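Local coordinates for putative exported protein (Aeromonas hydrophila subsp. hydrophila, PDB 4PJ2) that is a periplasmic protein that probably inhibits invertebrate-type (i-type) lysozymes and binds a magnesium ion, at residues D68-V80 / A92-F106. Sequence-based numbering, arbitrary orientation. Where two conformers were deposited one is given.
Sequences DLNGDKQPELIVV and ADAFTLNPQEGLDSF. With MG (magnesium ion), chain G.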
loop_
_atom_site.group_PDB
_atom_site.type_symbol
_atom_site.label_atom_id
_atom_site.label_comp_id
_atom_site.label_asym_id
_atom_site.label_seq_id
_atom_site.Cartn_x
_atom_site.Cartn_y
_atom_site.Cartn_z
ATOM N N ASP A 68 -10.378 -11.665 17.780
ATOM C CA ASP A 68 -9.555 -12.276 18.813
ATOM C C ASP A 68 -8.495 -13.182 18.195
ATOM O O ASP A 68 -8.813 -14.251 17.672
ATOM C CB ASP A 68 -10.446 -13.082 19.758
ATOM C CG ASP A 68 -9.671 -13.725 20.887
ATOM O OD1 ASP A 68 -8.500 -13.357 21.100
ATOM O OD2 ASP A 68 -10.241 -14.599 21.571
ATOM N N LEU A 69 -7.234 -12.770 18.279
ATOM C CA LEU A 69 -6.129 -13.503 17.669
ATOM C C LEU A 69 -5.398 -14.383 18.668
ATOM O O LEU A 69 -4.784 -15.372 18.279
ATOM C CB LEU A 69 -5.121 -12.522 17.061
ATOM C CG LEU A 69 -5.633 -11.611 15.955
ATOM C CD1 LEU A 69 -4.500 -10.693 15.519
ATOM C CD2 LEU A 69 -6.201 -12.406 14.781
ATOM N N ASN A 70 -5.439 -14.007 19.945
ATOM C CA ASN A 70 -4.660 -14.703 20.966
ATOM C C ASN A 70 -5.514 -15.605 21.848
ATOM O O ASN A 70 -4.995 -16.286 22.727
ATOM C CB ASN A 70 -3.869 -13.711 21.830
ATOM C CG ASN A 70 -4.761 -12.750 22.601
ATOM O OD1 ASN A 70 -5.991 -12.813 22.528
ATOM N ND2 ASN A 70 -4.135 -11.846 23.349
ATOM N N GLY A 71 -6.821 -15.598 21.614
ATOM C CA GLY A 71 -7.723 -16.502 22.299
ATOM C C GLY A 71 -8.151 -16.078 23.693
ATOM O O GLY A 71 -8.667 -16.906 24.448
ATOM N N ASP A 72 -7.950 -14.809 24.045
ATOM C CA ASP A 72 -8.379 -14.315 25.354
ATOM C C ASP A 72 -9.812 -13.782 25.325
ATOM O O ASP A 72 -10.255 -13.121 26.265
ATOM C CB ASP A 72 -7.417 -13.246 25.892
ATOM C CG ASP A 72 -7.464 -11.941 25.107
ATOM O OD1 ASP A 72 -8.331 -11.771 24.225
ATOM O OD2 ASP A 72 -6.625 -11.060 25.390
ATOM N N LYS A 73 -10.515 -14.064 24.230
ATOM C CA LYS A 73 -11.925 -13.706 24.065
ATOM C C LYS A 73 -12.180 -12.200 23.997
ATOM O O LYS A 73 -13.318 -11.753 24.107
ATOM C CB LYS A 73 -12.772 -14.370 25.158
ATOM C CG LYS A 73 -12.756 -15.891 25.058
ATOM C CD LYS A 73 -13.460 -16.564 26.221
ATOM C CE LYS A 73 -13.501 -18.071 26.015
ATOM N NZ LYS A 73 -14.746 -18.691 26.561
ATOM N N GLN A 74 -11.112 -11.434 23.790
ATOM C CA GLN A 74 -11.207 -10.000 23.512
ATOM C C GLN A 74 -10.616 -9.750 22.134
ATOM O O GLN A 74 -9.663 -10.422 21.752
ATOM C CB GLN A 74 -10.410 -9.190 24.533
ATOM C CG GLN A 74 -10.849 -9.355 25.975
ATOM C CD GLN A 74 -10.253 -8.287 26.878
ATOM O OE1 GLN A 74 -9.028 -8.174 27.004
ATOM N NE2 GLN A 74 -11.117 -7.486 27.500
ATOM N N PRO A 75 -11.166 -8.787 21.378
ATOM C CA PRO A 75 -10.574 -8.568 20.054
ATOM C C PRO A 75 -9.279 -7.770 20.079
ATOM O O PRO A 75 -9.148 -6.816 20.855
ATOM C CB PRO A 75 -11.657 -7.779 19.318
ATOM C CG PRO A 75 -12.375 -7.044 20.397
ATOM C CD PRO A 75 -12.386 -7.987 21.574
ATOM N N GLU A 76 -8.332 -8.195 19.255
ATOM C CA GLU A 76 -7.178 -7.389 18.873
ATOM C C GLU A 76 -7.596 -6.495 17.742
ATOM O O GLU A 76 -8.571 -6.771 17.045
ATOM C CB GLU A 76 -6.041 -8.294 18.398
ATOM C CG GLU A 76 -5.214 -8.867 19.517
ATOM C CD GLU A 76 -6.042 -9.745 20.453
ATOM O OE1 GLU A 76 -6.491 -10.838 20.029
ATOM O OE2 GLU A 76 -6.243 -9.351 21.620
ATOM N N LEU A 77 -6.873 -5.387 17.573
ATOM C CA LEU A 77 -7.060 -4.538 16.413
ATOM C C LEU A 77 -6.080 -4.931 15.346
ATOM O O LEU A 77 -4.892 -5.070 15.621
ATOM C CB LEU A 77 -6.814 -3.081 16.807
ATOM C CG LEU A 77 -6.770 -2.073 15.653
ATOM C CD1 LEU A 77 -8.104 -1.897 14.964
ATOM C CD2 LEU A 77 -6.244 -0.739 16.165
ATOM N N ILE A 78 -6.585 -5.093 14.133
ATOM C CA ILE A 78 -5.729 -5.376 12.981
ATOM C C ILE A 78 -5.886 -4.247 11.989
ATOM O O ILE A 78 -6.988 -3.927 11.575
ATOM C CB ILE A 78 -6.051 -6.733 12.316
ATOM C CG1 ILE A 78 -5.928 -7.852 13.351
ATOM C CG2 ILE A 78 -5.096 -6.957 11.130
ATOM C CD1 ILE A 78 -7.243 -8.296 13.980
ATOM N N VAL A 79 -4.766 -3.616 11.640
ATOM C CA VAL A 79 -4.751 -2.559 10.638
ATOM C C VAL A 79 -4.140 -3.133 9.369
ATOM O O VAL A 79 -2.992 -3.569 9.382
ATOM C CB VAL A 79 -3.952 -1.322 11.105
ATOM C CG1 VAL A 79 -3.976 -0.237 10.038
ATOM C CG2 VAL A 79 -4.518 -0.778 12.413
ATOM N N VAL A 80 -4.925 -3.163 8.293
ATOM C CA VAL A 80 -4.500 -3.758 7.027
ATOM C C VAL A 80 -4.142 -2.655 6.055
ATOM O O VAL A 80 -4.900 -1.722 5.875
ATOM C CB VAL A 80 -5.602 -4.640 6.404
ATOM C CG1 VAL A 80 -5.072 -5.289 5.128
ATOM C CG2 VAL A 80 -6.075 -5.688 7.395
ATOM N N ALA A 92 0.018 -5.950 7.466
ATOM C CA ALA A 92 -0.888 -5.690 8.565
ATOM C C ALA A 92 -0.136 -5.726 9.863
ATOM O O ALA A 92 0.833 -6.469 10.018
ATOM C CB ALA A 92 -2.007 -6.717 8.598
ATOM N N ASP A 93 -0.614 -4.917 10.797
ATOM C CA ASP A 93 -0.154 -4.933 12.174
ATOM C C ASP A 93 -1.319 -5.272 13.078
ATOM O O ASP A 93 -2.426 -4.791 12.870
ATOM C CB ASP A 93 0.412 -3.565 12.559
ATOM C CG ASP A 93 1.561 -3.171 11.686
ATOM O OD1 ASP A 93 2.606 -3.850 11.744
ATOM O OD2 ASP A 93 1.404 -2.207 10.907
ATOM N N ALA A 94 -1.055 -6.101 14.075
ATOM C CA ALA A 94 -2.046 -6.418 15.097
ATOM C C ALA A 94 -1.637 -5.782 16.426
ATOM O O ALA A 94 -0.451 -5.762 16.766
ATOM C CB ALA A 94 -2.202 -7.931 15.255
ATOM N N PHE A 95 -2.636 -5.317 17.169
ATOM C CA PHE A 95 -2.443 -4.665 18.458
ATOM C C PHE A 95 -3.342 -5.276 19.513
ATOM O O PHE A 95 -4.513 -5.551 19.253
ATOM C CB PHE A 95 -2.792 -3.167 18.393
ATOM C CG PHE A 95 -2.010 -2.393 17.383
ATOM C CD1 PHE A 95 -0.942 -1.599 17.764
ATOM C CD2 PHE A 95 -2.368 -2.425 16.055
ATOM C CE1 PHE A 95 -0.238 -0.886 16.824
ATOM C CE2 PHE A 95 -1.651 -1.724 15.103
ATOM C CZ PHE A 95 -0.594 -0.952 15.492
ATOM N N THR A 96 -2.791 -5.458 20.700
ATOM C CA THR A 96 -3.618 -5.721 21.872
ATOM C C THR A 96 -3.997 -4.392 22.489
ATOM O O THR A 96 -3.212 -3.433 22.431
ATOM C CB THR A 96 -2.916 -6.595 22.915
ATOM O OG1 THR A 96 -1.617 -6.074 23.191
ATOM C CG2 THR A 96 -2.786 -8.006 22.408
ATOM N N LEU A 97 -5.218 -4.347 23.037
ATOM C CA LEU A 97 -5.800 -3.159 23.665
ATOM C C LEU A 97 -6.885 -3.547 24.692
ATOM O O LEU A 97 -7.929 -4.124 24.347
ATOM C CB LEU A 97 -6.416 -2.209 22.650
ATOM C CG LEU A 97 -6.457 -2.589 21.181
ATOM C CD1 LEU A 97 -7.419 -3.728 20.929
ATOM C CD2 LEU A 97 -6.877 -1.401 20.393
ATOM N N ASN A 98 -6.659 -3.200 25.950
ATOM C CA ASN A 98 -7.631 -3.488 26.998
ATOM C C ASN A 98 -7.418 -2.560 28.200
ATOM O O ASN A 98 -6.391 -1.883 28.312
ATOM C CB ASN A 98 -7.555 -4.965 27.411
ATOM C CG ASN A 98 -6.170 -5.378 27.836
ATOM O OD1 ASN A 98 -5.671 -4.934 28.877
ATOM N ND2 ASN A 98 -5.534 -6.235 27.040
ATOM N N PRO A 99 -8.401 -2.508 29.099
ATOM C CA PRO A 99 -8.268 -1.598 30.239
ATOM C C PRO A 99 -7.091 -1.934 31.160
ATOM O O PRO A 99 -6.487 -1.024 31.726
ATOM C CB PRO A 99 -9.596 -1.786 30.983
ATOM C CG PRO A 99 -10.545 -2.270 29.959
ATOM C CD PRO A 99 -9.739 -3.116 29.026
ATOM N N GLN A 100 -6.765 -3.217 31.297
ATOM C CA GLN A 100 -5.761 -3.653 32.268
ATOM C C GLN A 100 -4.333 -3.302 31.838
ATOM O O GLN A 100 -3.519 -2.863 32.656
ATOM C CB GLN A 100 -5.865 -5.170 32.504
ATOM C CG GLN A 100 -7.171 -5.632 33.149
ATOM C CD GLN A 100 -8.384 -5.497 32.231
ATOM O OE1 GLN A 100 -8.280 -5.634 31.004
ATOM N NE2 GLN A 100 -9.539 -5.210 32.825
ATOM N N GLU A 101 -4.049 -3.479 30.550
ATOM C CA GLU A 101 -2.686 -3.437 30.058
ATOM C C GLU A 101 -2.457 -2.258 29.125
ATOM O O GLU A 101 -1.316 -1.816 28.941
ATOM C CB GLU A 101 -2.374 -4.724 29.297
ATOM C CG GLU A 101 -2.798 -6.006 30.015
ATOM C CD GLU A 101 -1.817 -6.441 31.085
ATOM O OE1 GLU A 101 -0.990 -5.606 31.509
ATOM O OE2 GLU A 101 -1.874 -7.626 31.496
ATOM N N GLY A 102 -3.528 -1.757 28.514
ATOM C CA GLY A 102 -3.393 -0.675 27.557
ATOM C C GLY A 102 -3.189 -1.171 26.137
ATOM O O GLY A 102 -3.752 -2.198 25.755
ATOM N N LEU A 103 -2.362 -0.447 25.380
ATOM C CA LEU A 103 -2.213 -0.600 23.936
ATOM C C LEU A 103 -0.818 -1.123 23.618
ATOM O O LEU A 103 0.147 -0.497 24.021
ATOM C CB LEU A 103 -2.365 0.787 23.297
ATOM C CG LEU A 103 -2.135 0.916 21.798
ATOM C CD1 LEU A 103 -3.184 0.069 21.086
ATOM C CD2 LEU A 103 -2.135 2.344 21.250
ATOM N N ASP A 104 -0.705 -2.256 22.929
ATOM C CA ASP A 104 0.604 -2.813 22.567
ATOM C C ASP A 104 0.531 -3.544 21.223
ATOM O O ASP A 104 -0.499 -4.103 20.879
ATOM C CB ASP A 104 1.055 -3.858 23.617
ATOM C CG ASP A 104 1.173 -3.295 25.047
ATOM O OD1 ASP A 104 2.240 -2.738 25.397
ATOM O OD2 ASP A 104 0.217 -3.462 25.847
ATOM N N SER A 105 1.620 -3.560 20.467
ATOM C CA SER A 105 1.616 -4.307 19.222
ATOM C C SER A 105 1.675 -5.791 19.559
ATOM O O SER A 105 2.170 -6.185 20.621
ATOM C CB SER A 105 2.758 -3.872 18.297
ATOM O OG SER A 105 3.636 -4.943 17.996
ATOM N N PHE A 106 1.142 -6.606 18.660
ATOM C CA PHE A 106 1.032 -8.044 18.875
ATOM C C PHE A 106 1.729 -8.828 17.749
ATOM O O PHE A 106 2.329 -9.854 18.046
ATOM C CB PHE A 106 -0.446 -8.433 19.047
ATOM C CG PHE A 106 -0.689 -9.911 19.091
ATOM C CD1 PHE A 106 -0.493 -10.623 20.264
ATOM C CD2 PHE A 106 -1.131 -10.585 17.970
ATOM C CE1 PHE A 106 -0.726 -11.992 20.317
ATOM C CE2 PHE A 106 -1.368 -11.949 18.010
ATOM C CZ PHE A 106 -1.164 -12.656 19.186
HETATM MG MG MG G . -7.696 -11.324 22.129
HETATM O O HOH W 1 -7.011 -7.790 25.100
HETATM O O HOH W 2 -6.936 -6.907 22.418
HETATM O O HOH W 3 -10.064 -5.446 23.141
#
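Leu77 O accepts one hydrogen bond, 2.7 Å from Phe95 N, which donates in the carbonyl plane; Ala94 CA supplements it with a C-H...O contact, 3.2 Å from the same oxygen, and the Phe95 ring edge lies alongside at CD2, with the oxygen in the ring plane. Leu77 N returns a bond to Phe95 O, and two residues further on Val79 and Asp93 exchange backbone bonds in the same way. Between these hydrogen-bonded pairs sits the non-hydrogen-bonded pair of Ile78 and Ala94. On the Leu77 and Val79 face, Val79 CG2 meets Phe95 CE2 at 4.0 Å, and Tyr32 and Val34 of strand 30-37 pack against the ring. On the Ile78 and Ala92 face, helix 118-123 lies against both side chains.

This antiparallel hairpin, the middle of a four-stranded sheet, carries a magnesium loop at its start. Asp68, Asn70 and Asp72 each give OD1, Gln74 gives its backbone O and Glu76 both carboxylate oxygens, a DxNxD spacing like the start of an EF-hand loop, with the bidentate glutamate closer in sequence. The Glu76 chain leaves CB, 3.3 Å from Phe95 O, and bends at chi2 (62°), which turns its carboxylate back toward the metal. Glu76 OE1 also accepts from Leu69 N at 2.7 Å, a second hold on the carboxylate, while Thr96 CG2 runs alongside OE2. A water 2.7 Å from Glu76 OE2 accepts from Leu97 N, tying this metal ligand to strand 92-98; another accepts from Asn98 ND2 and lies close to Gln74 OE1. Phe106, with CG swung anti to its backbone N (chi1 172°), brings its ring obliquely against the loop: CE2 approaches Leu69 CB at 3.9 Å, and CE1 and CZ meet Asn70 CB. Leu69 CD1 also touches Ala94 CB, 3.6 Å away.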